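Local coordinates for protein fuculose-1-phosphate aldolase (Glaciozyma antarctica, PDB 4XXF) that belongs to the class II aldolase and adducin family and binds a zinc ion in an assembly of four copies, at residues A[8-13]-A[19-24]; A[43-48]-A[100-105]; A[124-127]-A[132-135]; A[141-146]-A[198-203]. All blocks are in the same frame, centred on the assembly; numbering follows the deposited sequence. Where two conformers were deposited one is given.

How the contacts relate
Along the chain the four contacts come one after another. Contact 1 joins the N-terminal arm to helix 15-36 at the surface. Contact 2 lies about 20 Å away, centre to centre, and packs helix 96-108 on strand 45-49 of the central mixed sheet. The two meet through Leu-22 and Val-48. Contact 4 includes part of helix 190-213, and contact 3 packs against that helix; their centres are about 10 Å apart, and Leu-133 touches Leu-200. Contacts 2 and 4 lie on opposite sides of the chain's centre. Contact 2 lies beside the zinc site of His-117, His-119 and His-181. Contact 3 reaches it through Ser-127, which bonds to His-181 N. Contact 1 is peripheral packing.

Contact 1 (A[8-13]-A[19-24])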
loop_
_atom_site.group_PDB
_atom_site.type_symbol
_atom_site.label_atom_id
_atom_site.label_comp_id
_atom_site.label_asym_id
_atom_site.label_seq_id
_atom_site.Cartn_x
_atom_site.Cartn_y
_atom_site.Cartn_z
ATOM N N LYS A 8 -6.654 -29.712 -9.760
ATOM C CA LYS A 8 -8.026 -29.931 -10.201
ATOM C C LYS A 8 -8.971 -29.788 -9.026
ATOM O O LYS A 8 -8.568 -30.004 -7.885
ATOM C CB LYS A 8 -8.192 -31.325 -10.820
ATOM C CG LYS A 8 -7.253 -31.656 -11.971
ATOM C CD LYS A 8 -7.368 -33.133 -12.342
ATOM C CE LYS A 8 -6.212 -33.580 -13.226
ATOM N NZ LYS A 8 -6.115 -35.065 -13.333
ATOM N N PRO A 9 -10.238 -29.440 -9.293
ATOM C CA PRO A 9 -11.235 -29.375 -8.221
ATOM C C PRO A 9 -11.449 -30.744 -7.580
ATOM O O PRO A 9 -11.133 -31.763 -8.197
ATOM C CB PRO A 9 -12.510 -28.912 -8.943
ATOM C CG PRO A 9 -12.044 -28.311 -10.219
ATOM C CD PRO A 9 -10.796 -29.039 -10.598
ATOM N N PRO A 10 -11.988 -30.779 -6.354
ATOM C CA PRO A 10 -12.338 -32.080 -5.770
ATOM C C PRO A 10 -13.455 -32.777 -6.549
ATOM O O PRO A 10 -14.161 -32.128 -7.317
ATOM C CB PRO A 10 -12.801 -31.720 -4.356
ATOM C CG PRO A 10 -13.225 -30.294 -4.450
ATOM C CD PRO A 10 -12.318 -29.657 -5.459
ATOM N N THR A 11 -13.591 -34.087 -6.374
ATOM C CA THR A 11 -14.687 -34.828 -6.996
ATOM C C THR A 11 -15.987 -34.463 -6.286
ATOM O O THR A 11 -15.990 -34.225 -5.080
ATOM C CB THR A 11 -14.453 -36.352 -6.936
ATOM O OG1 THR A 11 -13.164 -36.654 -7.483
ATOM C CG2 THR A 11 -15.513 -37.094 -7.731
ATOM N N PHE A 12 -17.089 -34.409 -7.030
ATOM C CA PHE A 12 -18.380 -34.078 -6.439
ATOM C C PHE A 12 -19.341 -35.250 -6.511
ATOM O O PHE A 12 -19.588 -35.810 -7.583
ATOM C CB PHE A 12 -18.987 -32.863 -7.129
ATOM C CG PHE A 12 -18.073 -31.673 -7.162
ATOM C CD1 PHE A 12 -17.724 -31.025 -5.989
ATOM C CD2 PHE A 12 -17.561 -31.209 -8.364
ATOM C CE1 PHE A 12 -16.876 -29.924 -6.015
ATOM C CE2 PHE A 12 -16.718 -30.108 -8.391
ATOM C CZ PHE A 12 -16.383 -29.469 -7.217
ATOM N N ALA A 13 -19.899 -35.618 -5.362
ATOM C CA ALA A 13 -20.767 -36.788 -5.284
ATOM C C ALA A 13 -22.111 -36.568 -5.974
ATOM O O ALA A 13 -22.631 -37.458 -6.651
ATOM C CB ALA A 13 -20.977 -37.178 -3.829
ATOM N N ARG A 19 -22.825 -27.718 -6.581
ATOM C CA ARG A 19 -23.347 -26.363 -6.522
ATOM C C ARG A 19 -22.919 -25.683 -5.227
ATOM O O ARG A 19 -22.526 -24.514 -5.236
ATOM C CB ARG A 19 -24.871 -26.375 -6.644
ATOM C CG ARG A 19 -25.482 -24.983 -6.644
ATOM C CD ARG A 19 -26.992 -25.056 -6.747
ATOM N NE ARG A 19 -27.416 -25.489 -8.077
ATOM C CZ ARG A 19 -28.076 -26.613 -8.331
ATOM N NH1 ARG A 19 -28.417 -27.442 -7.348
ATOM N NH2 ARG A 19 -28.399 -26.905 -9.580
ATOM N N ALA A 20 -22.975 -26.410 -4.111
ATOM C CA ALA A 20 -22.573 -25.824 -2.831
ATOM C C ALA A 20 -21.095 -25.441 -2.844
ATOM O O ALA A 20 -20.717 -24.372 -2.344
ATOM C CB ALA A 20 -22.874 -26.789 -1.684
ATOM N N TRP A 21 -20.255 -26.294 -3.429
ATOM C CA TRP A 21 -18.822 -26.010 -3.539
ATOM C C TRP A 21 -18.574 -24.772 -4.389
ATOM O O TRP A 21 -17.802 -23.877 -4.022
ATOM C CB TRP A 21 -18.067 -27.203 -4.151
ATOM C CG TRP A 21 -16.644 -26.853 -4.524
ATOM C CD1 TRP A 21 -16.195 -26.377 -5.730
ATOM C CD2 TRP A 21 -15.497 -26.923 -3.671
ATOM N NE1 TRP A 21 -14.836 -26.160 -5.676
ATOM C CE2 TRP A 21 -14.384 -26.487 -4.425
ATOM C CE3 TRP A 21 -15.300 -27.315 -2.345
ATOM C CZ2 TRP A 21 -13.096 -26.436 -3.895
ATOM C CZ3 TRP A 21 -14.014 -27.263 -1.818
ATOM C CH2 TRP A 21 -12.931 -26.826 -2.594
ATOM N N LEU A 22 -19.227 -24.726 -5.545
ATOM C CA LEU A 22 -19.026 -23.632 -6.490
ATOM C C LEU A 22 -19.491 -22.294 -5.928
ATOM O O LEU A 22 -18.820 -21.291 -6.127
ATOM C CB LEU A 22 -19.735 -23.927 -7.808
ATOM C CG LEU A 22 -19.129 -25.041 -8.661
ATOM C CD1 LEU A 22 -20.050 -25.360 -9.822
ATOM C CD2 LEU A 22 -17.738 -24.666 -9.166
ATOM N N LYS A 23 -20.618 -22.263 -5.229
ATOM C CA LYS A 23 -21.082 -21.015 -4.630
ATOM C C LYS A 23 -20.092 -20.522 -3.572
ATOM O O LYS A 23 -19.755 -19.335 -3.536
ATOM C CB LYS A 23 -22.485 -21.190 -4.033
ATOM C CG LYS A 23 -23.583 -21.346 -5.089
ATOM C CD LYS A 23 -24.977 -21.537 -4.492
ATOM C CE LYS A 23 -25.458 -20.275 -3.787
ATOM N NZ LYS A 23 -26.811 -20.485 -3.195
ATOM N N GLU A 24 -19.607 -21.420 -2.724
ATOM C CA GLU A 24 -18.620 -21.000 -1.741
ATOM C C GLU A 24 -17.335 -20.514 -2.440
ATOM O O GLU A 24 -16.706 -19.537 -2.004
ATOM C CB GLU A 24 -18.308 -22.136 -0.763
ATOM C CG GLU A 24 -17.268 -21.720 0.291
ATOM C CD GLU A 24 -16.734 -22.871 1.121
ATOM O OE1 GLU A 24 -17.230 -24.010 0.991
ATOM O OE2 GLU A 24 -15.791 -22.638 1.907
#
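Pro-10 and Phe-12, on the extended N-terminal arm that leads into helix 15-36, fold back over the indole of Trp-21 on that helix. Both arm residues come to the same face of the indole and share it between them. Pro-10 takes the six-membered ring. Its CG lies 3.8 Å from the centroid of that ring, only 6° off the normal, which makes a CH-pi contact. CD of Pro-10 sits nearby, 3.7 Å from CZ2 of Trp-21.

Phe-12 takes the pyrrole end. Its CE1 reaches CG of Trp-21 at 3.4 Å, and its CZ comes to CD1 of Trp-21 at the same distance. The planes of the Phe-12 ring and the five-membered ring are inclined at 48°, so the pair is neither a stack nor a T. Trp-21 swings out to meet the arm because its CG is anti to the backbone N (chi1 169°). Within the arm, Pro-10 O lies over the centre of the Phe-12 ring, 3.4 Å above its plane. The second deposited conformer of Trp-21 means that this fit describes one of its positions.

Beyond the contact, Pro-9 and Pro-10 also touch Tyr-238 on helix 234-256, which ties the arm to a second helix. Arg-19 turns the other way and makes salt bridges to Asp-50 and Glu-52.

One face of the indole and carbon atoms of Pro-10 and Phe-12 make the contact. It is apolar, made by dispersion and a CH-pi interaction, with no hydrogen bond between arm and helix to fix its direction.

Contact 2 (A[43-48]-A[100-105])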
loop_
_atom_site.group_PDB
_atom_site.type_symbol
_atom_site.label_atom_id
_atom_site.label_comp_id
_atom_site.label_asym_id
_atom_site.label_seq_id
_atom_site.Cartn_x
_atom_site.Cartn_y
_atom_site.Cartn_z
ATOM N N ALA A 43 -18.782 -1.480 -9.517
ATOM C CA ALA A 43 -18.407 -2.113 -10.756
ATOM C C ALA A 43 -17.916 -3.522 -10.466
ATOM O O ALA A 43 -17.463 -3.833 -9.355
ATOM C CB ALA A 43 -17.326 -1.307 -11.464
ATOM N N GLY A 44 -17.995 -4.378 -11.463
ATOM C CA GLY A 44 -17.417 -5.688 -11.301
ATOM C C GLY A 44 -18.427 -6.781 -11.093
ATOM O O GLY A 44 -19.437 -6.656 -10.388
ATOM N N HIS A 45 -18.104 -7.892 -11.722
ATOM C CA HIS A 45 -18.943 -9.060 -11.629
ATOM C C HIS A 45 -18.085 -10.292 -11.776
ATOM O O HIS A 45 -17.112 -10.325 -12.526
ATOM C CB HIS A 45 -20.046 -9.030 -12.693
ATOM C CG HIS A 45 -19.885 -7.928 -13.691
ATOM N ND1 HIS A 45 -19.152 -8.073 -14.849
ATOM C CD2 HIS A 45 -20.348 -6.657 -13.695
ATOM C CE1 HIS A 45 -19.180 -6.941 -15.530
ATOM N NE2 HIS A 45 -19.892 -6.062 -14.847
ATOM N N LEU A 46 -18.447 -11.294 -10.993
ATOM C CA LEU A 46 -17.840 -12.610 -11.109
ATOM C C LEU A 46 -18.983 -13.598 -11.248
ATOM O O LEU A 46 -19.928 -13.575 -10.463
ATOM C CB LEU A 46 -16.971 -12.948 -9.892
ATOM C CG LEU A 46 -15.598 -12.284 -9.763
ATOM C CD1 LEU A 46 -15.702 -10.820 -9.318
ATOM C CD2 LEU A 46 -14.749 -13.075 -8.785
ATOM N N THR A 47 -18.914 -14.441 -12.272
ATOM C CA THR A 47 -19.983 -15.398 -12.522
ATOM C C THR A 47 -19.461 -16.824 -12.557
ATOM O O THR A 47 -18.295 -17.065 -12.899
ATOM C CB THR A 47 -20.697 -15.123 -13.864
ATOM O OG1 THR A 47 -19.739 -15.102 -14.934
ATOM C CG2 THR A 47 -21.446 -13.782 -13.832
ATOM N N VAL A 48 -20.320 -17.765 -12.166
ATOM C CA VAL A 48 -20.037 -19.173 -12.410
ATOM C C VAL A 48 -21.297 -19.851 -12.952
ATOM O O VAL A 48 -22.415 -19.621 -12.488
ATOM C CB VAL A 48 -19.507 -19.900 -11.131
ATOM C CG1 VAL A 48 -20.556 -19.935 -10.028
ATOM C CG2 VAL A 48 -19.038 -21.308 -11.470
ATOM N N MET A 100 -24.563 -9.163 -19.019
ATOM C CA MET A 100 -24.755 -9.628 -20.388
ATOM C C MET A 100 -23.438 -9.716 -21.162
ATOM O O MET A 100 -23.358 -10.455 -22.136
ATOM C CB MET A 100 -25.761 -8.739 -21.121
ATOM C CG MET A 100 -27.178 -8.844 -20.553
ATOM S SD MET A 100 -27.828 -10.540 -20.469
ATOM C CE MET A 100 -27.982 -10.945 -22.208
ATOM N N ILE A 101 -22.403 -9.000 -20.727
ATOM C CA ILE A 101 -21.064 -9.267 -21.259
ATOM C C ILE A 101 -20.659 -10.706 -20.930
ATOM O O ILE A 101 -20.186 -11.458 -21.796
ATOM C CB ILE A 101 -20.018 -8.282 -20.711
ATOM C CG1 ILE A 101 -20.295 -6.886 -21.271
ATOM C CG2 ILE A 101 -18.617 -8.734 -21.092
ATOM C CD1 ILE A 101 -19.412 -5.796 -20.690
ATOM N N HIS A 102 -20.849 -11.101 -19.678
ATOM C CA HIS A 102 -20.528 -12.463 -19.276
ATOM C C HIS A 102 -21.413 -13.461 -20.008
ATOM O O HIS A 102 -20.949 -14.493 -20.478
ATOM C CB HIS A 102 -20.682 -12.646 -17.767
ATOM C CG HIS A 102 -19.666 -11.907 -16.955
ATOM N ND1 HIS A 102 -19.110 -12.427 -15.804
ATOM C CD2 HIS A 102 -19.123 -10.676 -17.110
ATOM C CE1 HIS A 102 -18.259 -11.556 -15.295
ATOM N NE2 HIS A 102 -18.245 -10.487 -16.069
ATOM N N SER A 103 -22.695 -13.144 -20.119
ATOM C CA SER A 103 -23.628 -14.063 -20.732
ATOM C C SER A 103 -23.220 -14.378 -22.172
ATOM O O SER A 103 -23.261 -15.541 -22.598
ATOM C CB SER A 103 -25.041 -13.489 -20.691
ATOM O OG SER A 103 -25.955 -14.428 -21.210
ATOM N N ALA A 104 -22.825 -13.347 -22.921
ATOM C CA ALA A 104 -22.388 -13.532 -24.304
ATOM C C ALA A 104 -21.173 -14.453 -24.379
ATOM O O ALA A 104 -21.112 -15.328 -25.235
ATOM C CB ALA A 104 -22.077 -12.192 -24.961
ATOM N N ILE A 105 -20.210 -14.279 -23.478
ATOM C CA ILE A 105 -19.049 -15.161 -23.480
ATOM C C ILE A 105 -19.415 -16.608 -23.093
ATOM O O ILE A 105 -18.982 -17.553 -23.758
ATOM C CB ILE A 105 -17.949 -14.638 -22.530
ATOM C CG1 ILE A 105 -17.430 -13.278 -23.008
ATOM C CG2 ILE A 105 -16.814 -15.664 -22.424
ATOM C CD1 ILE A 105 -16.622 -12.529 -21.942
#
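Strand 45-48, which carries His-45 and Thr-47, runs at 34° to helix 100-105, with the two axes 9.6 Å apart at their closest. His-102 carries the helix side of the contact. It points from the helix toward the strand and puts its imidazole between the two strand side chains.

Thr-47 OG1 meets ND1 of His-102 in a hydrogen bond of 2.9 Å. The hydroxyl lies at the edge of the ring, in its plane, and either partner could be the donor. Thr-47 chi1 of 55° turns OG1 to this ND1 edge. The methyl CG2 of Thr-47 also comes close, 3.3 Å from ND1 of His-102. A second bond, to NE2 of His-106, grips the same hydroxyl and helps to fix its position.

The other nitrogen of His-102, NE2, lies 2.9 Å from ND1 of His-45 in the conformer given, near the plane of the His-45 ring. There the two imidazoles are turned 77° against each other. His-45 has a second conformer, so this approach is doubtful. Its side chain is about 5 Å from the bound zinc ion.

The contact is buried beside the metal site. Both histidines touch the zinc ligand His-117 on strand 114-118, which pairs with strand 45-49. Leu-46 faces the other way, onto helix 15-36. Helix 96-108 meets strand 114-118 through His-102 and Ile-105, and helix 163-170 through Ile-101 and Ile-105.

Contact 3 (A[124-127]-A[132-135])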
loop_
_atom_site.group_PDB
_atom_site.type_symbol
_atom_site.label_atom_id
_atom_site.label_comp_id
_atom_site.label_asym_id
_atom_site.label_seq_id
_atom_site.Cartn_x
_atom_site.Cartn_y
_atom_site.Cartn_z
ATOM N N LYS A 124 -6.873 -0.960 -15.241
ATOM C CA LYS A 124 -7.548 0.215 -15.747
ATOM C C LYS A 124 -6.546 1.232 -16.311
ATOM O O LYS A 124 -6.689 1.702 -17.448
ATOM C CB LYS A 124 -8.400 0.819 -14.625
ATOM C CG LYS A 124 -9.041 2.124 -14.962
ATOM C CD LYS A 124 -10.175 2.479 -13.999
ATOM C CE LYS A 124 -9.770 2.369 -12.549
ATOM N NZ LYS A 124 -10.888 2.854 -11.687
ATOM N N ALA A 125 -5.513 1.562 -15.544
ATOM C CA ALA A 125 -4.516 2.518 -16.006
ATOM C C ALA A 125 -3.803 2.016 -17.254
ATOM O O ALA A 125 -3.605 2.758 -18.216
ATOM C CB ALA A 125 -3.500 2.819 -14.902
ATOM N N PHE A 126 -3.412 0.748 -17.257
ATOM C CA PHE A 126 -2.728 0.232 -18.432
ATOM C C PHE A 126 -3.643 0.210 -19.658
ATOM O O PHE A 126 -3.212 0.497 -20.776
ATOM C CB PHE A 126 -2.152 -1.163 -18.170
ATOM C CG PHE A 126 -1.364 -1.681 -19.334
ATOM C CD1 PHE A 126 -0.161 -1.076 -19.669
ATOM C CD2 PHE A 126 -1.852 -2.698 -20.147
ATOM C CE1 PHE A 126 0.567 -1.499 -20.764
ATOM C CE2 PHE A 126 -1.123 -3.140 -21.248
ATOM C CZ PHE A 126 0.081 -2.530 -21.562
ATOM N N SER A 127 -4.913 -0.122 -19.440
ATOM C CA SER A 127 -5.859 -0.182 -20.557
ATOM C C SER A 127 -6.077 1.177 -21.210
ATOM O O SER A 127 -6.524 1.239 -22.354
ATOM C CB SER A 127 -7.210 -0.747 -20.106
ATOM O OG SER A 127 -8.009 0.245 -19.462
ATOM N N PRO A 132 -0.835 -3.577 -26.322
ATOM C CA PRO A 132 -0.857 -4.973 -25.880
ATOM C C PRO A 132 0.040 -5.185 -24.667
ATOM O O PRO A 132 0.986 -4.428 -24.440
ATOM C CB PRO A 132 -0.322 -5.732 -27.096
ATOM C CG PRO A 132 0.547 -4.752 -27.787
ATOM C CD PRO A 132 -0.121 -3.411 -27.598
ATOM N N LEU A 133 -0.262 -6.215 -23.894
ATOM C CA LEU A 133 0.575 -6.565 -22.758
ATOM C C LEU A 133 1.942 -7.023 -23.264
ATOM O O LEU A 133 2.024 -7.937 -24.093
ATOM C CB LEU A 133 -0.078 -7.666 -21.940
ATOM C CG LEU A 133 0.585 -7.954 -20.599
ATOM C CD1 LEU A 133 0.188 -6.889 -19.580
ATOM C CD2 LEU A 133 0.234 -9.366 -20.116
ATOM N N ALA A 134 3.012 -6.398 -22.787
ATOM C CA ALA A 134 4.357 -6.832 -23.165
ATOM C C ALA A 134 4.757 -8.075 -22.372
ATOM O O ALA A 134 4.500 -8.168 -21.173
ATOM C CB ALA A 134 5.365 -5.707 -22.950
ATOM N N ILE A 135 5.386 -9.035 -23.036
ATOM C CA ILE A 135 5.787 -10.267 -22.373
ATOM C C ILE A 135 7.247 -10.111 -21.930
ATOM O O ILE A 135 8.187 -10.448 -22.660
ATOM C CB ILE A 135 5.572 -11.498 -23.284
ATOM C CG1 ILE A 135 4.125 -11.524 -23.811
ATOM C CG2 ILE A 135 5.902 -12.784 -22.529
ATOM C CD1 ILE A 135 3.036 -11.518 -22.736
#
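Phe-126, near the end of helix 121-127, meets the backbone of Pro-132 and Leu-133, where the chain comes back after a short connection. The close part is the outer edge of the phenyl ring. Pro-132 O lies in the ring plane, 3.6 Å from CZ of Phe-126. CE2 of Phe-126 is 4.1 Å from CA of Leu-133. With chi1 at -176°, the phenyl group stands opposite the backbone N of Phe-126, and this sends the ring out from the helix to the returning chain.

The side-chain part is looser. CD1 of Leu-133 stands 4.3 Å from CE2 of Phe-126. Leu-133 also touches Ile-177, Phe-143 and Leu-200. Pro-132 has its CB directed away from the helix and is exposed to solvent; its O makes the approach. The helix side is buried: Phe-126 also packs on Cys-204 and Gln-207 of helix 190-213.

On the far side of the helix, Lys-124 NZ forms a salt bridge with Asp-139 of the second subunit. Ser-127 OG gives a hydrogen bond of 2.8 Å to Lys-124 O, and is also bonded to the backbone N of the zinc ligand His-181. The arrangement is a short helix followed by a connection that turns back to meet its penultimate residue, packed on helix 190-213 in this class II aldolase and adducin-type fold.

Contact 4 (A[141-146]-A[198-203]); sequences CAFYGD and IMLEKQ
Phe-143 drives the end of its ring into a shallow hollow on helix 190-213, formed by Met-199 and Leu-200. The ring enters edge first at the helix backbone. Its CZ is 3.5 Å from the N of Leu-200, and the backbone carbon of Met-199 lies near the ring plane. The walls of the hollow are the two CB atoms. CE2 of Phe-143 is 3.8 Å from CB of Met-199, and CZ of Phe-143 is 3.5 Å from CB of Leu-200.

Leu-200 then forms a lid. A chi1 of -174° carries its CG to the side away from its own N, and its CD1 sits over the centre of the Phe-143 ring. That methyl is 4.1 Å from the centroid and 6° off the normal, a CH-pi contact. Ala-142 CB lies over the opposite face, toward the rim, so the ring is covered on both sides.

Ala-142 makes a second, smaller bump. Met-199 bends at its thioether (chi3 76°), and its CE reaches Ala-142 CB at 3.9 Å. Met-199 also packs on Gln-240 of helix 234-256 and on Thr-41 of the third subunit.

Past Phe-143 the chain reverses in a type II beta turn, closed by the N of Asp-146 on Phe-143 O, with Gly-145 at positive phi. Asp-146 forms a salt bridge with Lys-174.

The carboxylate of Glu-201 bonds to Ser-120, Tyr-122 and Gly-123, and Gln-203 OE1 to Thr-137, all outside the contact. No hydrogen bond joins the two segments. The contact is buried, and it is held by van der Waals and CH-pi contact between ring, methyl groups and helix backbone.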
loop_
_atom_site.group_PDB
_atom_site.type_symbol
_atom_site.label_atom_id
_atom_site.label_comp_id
_atom_site.label_asym_id
_atom_site.label_seq_id
_atom_site.Cartn_x
_atom_site.Cartn_y
_atom_site.Cartn_z
ATOM N N CYS A 141 4.441 -14.703 -19.037
ATOM C CA CYS A 141 4.384 -15.713 -20.085
ATOM C C CYS A 141 3.127 -16.568 -19.989
ATOM O O CYS A 141 2.809 -17.281 -20.935
ATOM C CB CYS A 141 5.620 -16.599 -20.040
ATOM S SG CYS A 141 7.145 -15.745 -20.517
ATOM N N ALA A 142 2.402 -16.494 -18.871
ATOM C CA ALA A 142 1.096 -17.138 -18.791
ATOM C C ALA A 142 0.137 -16.566 -19.842
ATOM O O ALA A 142 -0.865 -17.203 -20.193
ATOM C CB ALA A 142 0.511 -16.975 -17.391
ATOM N N PHE A 143 0.455 -15.372 -20.344
ATOM C CA PHE A 143 -0.389 -14.660 -21.307
ATOM C C PHE A 143 0.190 -14.605 -22.708
ATOM O O PHE A 143 -0.399 -13.981 -23.599
ATOM C CB PHE A 143 -0.646 -13.236 -20.818
ATOM C CG PHE A 143 -1.328 -13.192 -19.488
ATOM C CD1 PHE A 143 -2.674 -13.482 -19.379
ATOM C CD2 PHE A 143 -0.610 -12.920 -18.338
ATOM C CE1 PHE A 143 -3.294 -13.476 -18.144
ATOM C CE2 PHE A 143 -1.227 -12.910 -17.100
ATOM C CZ PHE A 143 -2.565 -13.198 -16.999
ATOM N N TYR A 144 1.329 -15.254 -22.916
ATOM C CA TYR A 144 1.965 -15.259 -24.231
ATOM C C TYR A 144 1.030 -15.811 -25.297
ATOM O O TYR A 144 0.578 -16.944 -25.207
ATOM C CB TYR A 144 3.258 -16.069 -24.180
ATOM C CG TYR A 144 3.870 -16.308 -25.532
ATOM C CD1 TYR A 144 4.481 -15.273 -26.225
ATOM C CD2 TYR A 144 3.815 -17.553 -26.120
ATOM C CE1 TYR A 144 5.034 -15.479 -27.467
ATOM C CE2 TYR A 144 4.368 -17.771 -27.357
ATOM C CZ TYR A 144 4.969 -16.730 -28.020
ATOM O OH TYR A 144 5.516 -16.962 -29.262
ATOM N N GLY A 145 0.722 -14.977 -26.281
ATOM C CA GLY A 145 -0.180 -15.349 -27.356
ATOM C C GLY A 145 -1.598 -15.654 -26.907
ATOM O O GLY A 145 -2.379 -16.217 -27.684
ATOM N N ASP A 146 -1.949 -15.275 -25.682
ATOM C CA ASP A 146 -3.226 -15.697 -25.117
ATOM C C ASP A 146 -3.947 -14.586 -24.372
ATOM O O ASP A 146 -4.780 -14.855 -23.502
ATOM C CB ASP A 146 -3.028 -16.901 -24.184
ATOM C CG ASP A 146 -4.252 -17.815 -24.131
ATOM O OD1 ASP A 146 -4.961 -17.958 -25.157
ATOM O OD2 ASP A 146 -4.498 -18.415 -23.068
ATOM N N ILE A 198 -5.500 -12.118 -11.201
ATOM C CA ILE A 198 -4.427 -11.701 -10.298
ATOM C C ILE A 198 -3.123 -11.492 -11.069
ATOM O O ILE A 198 -2.409 -10.495 -10.871
ATOM C CB ILE A 198 -4.210 -12.743 -9.177
ATOM C CG1 ILE A 198 -5.393 -12.728 -8.208
ATOM C CG2 ILE A 198 -2.927 -12.466 -8.410
ATOM C CD1 ILE A 198 -5.437 -13.964 -7.293
ATOM N N MET A 199 -2.798 -12.437 -11.946
ATOM C CA MET A 199 -1.544 -12.357 -12.684
ATOM C C MET A 199 -1.555 -11.230 -13.700
ATOM O O MET A 199 -0.524 -10.590 -13.924
ATOM C CB MET A 199 -1.232 -13.697 -13.355
ATOM C CG MET A 199 -0.971 -14.802 -12.331
ATOM S SD MET A 199 -0.626 -16.400 -13.098
ATOM C CE MET A 199 1.066 -16.156 -13.645
ATOM N N LEU A 200 -2.700 -10.982 -14.327
ATOM C CA LEU A 200 -2.775 -9.927 -15.340
ATOM C C LEU A 200 -2.724 -8.550 -14.684
ATOM O O LEU A 200 -2.020 -7.665 -15.172
ATOM C CB LEU A 200 -4.043 -10.078 -16.191
ATOM C CG LEU A 200 -4.198 -9.136 -17.386
ATOM C CD1 LEU A 200 -2.996 -9.239 -18.311
ATOM C CD2 LEU A 200 -5.467 -9.495 -18.119
ATOM N N GLU A 201 -3.435 -8.373 -13.573
ATOM C CA GLU A 201 -3.365 -7.118 -12.832
ATOM C C GLU A 201 -1.931 -6.837 -12.388
ATOM O O GLU A 201 -1.437 -5.713 -12.526
ATOM C CB GLU A 201 -4.313 -7.150 -11.627
ATOM C CG GLU A 201 -4.224 -5.933 -10.670
ATOM C CD GLU A 201 -4.753 -4.627 -11.230
ATOM O OE1 GLU A 201 -5.289 -4.609 -12.365
ATOM O OE2 GLU A 201 -4.647 -3.621 -10.496
ATOM N N LYS A 202 -1.248 -7.868 -11.895
ATOM C CA LYS A 202 0.145 -7.705 -11.485
ATOM C C LYS A 202 1.041 -7.335 -12.660
ATOM O O LYS A 202 1.883 -6.434 -12.535
ATOM C CB LYS A 202 0.661 -8.979 -10.811
ATOM C CG LYS A 202 2.122 -8.895 -10.338
ATOM C CD LYS A 202 2.398 -7.754 -9.367
ATOM C CE LYS A 202 1.634 -7.910 -8.056
ATOM N NZ LYS A 202 1.937 -6.798 -7.108
ATOM N N GLN A 203 0.885 -7.987 -13.814
ATOM C CA GLN A 203 1.763 -7.648 -14.917
ATOM C C GLN A 203 1.457 -6.247 -15.462
ATOM O O GLN A 203 2.370 -5.560 -15.918
ATOM C CB GLN A 203 1.691 -8.691 -16.029
ATOM C CG GLN A 203 2.732 -8.440 -17.125
ATOM C CD GLN A 203 4.172 -8.437 -16.633
ATOM O OE1 GLN A 203 4.528 -9.141 -15.695
ATOM N NE2 GLN A 203 5.008 -7.651 -17.284
#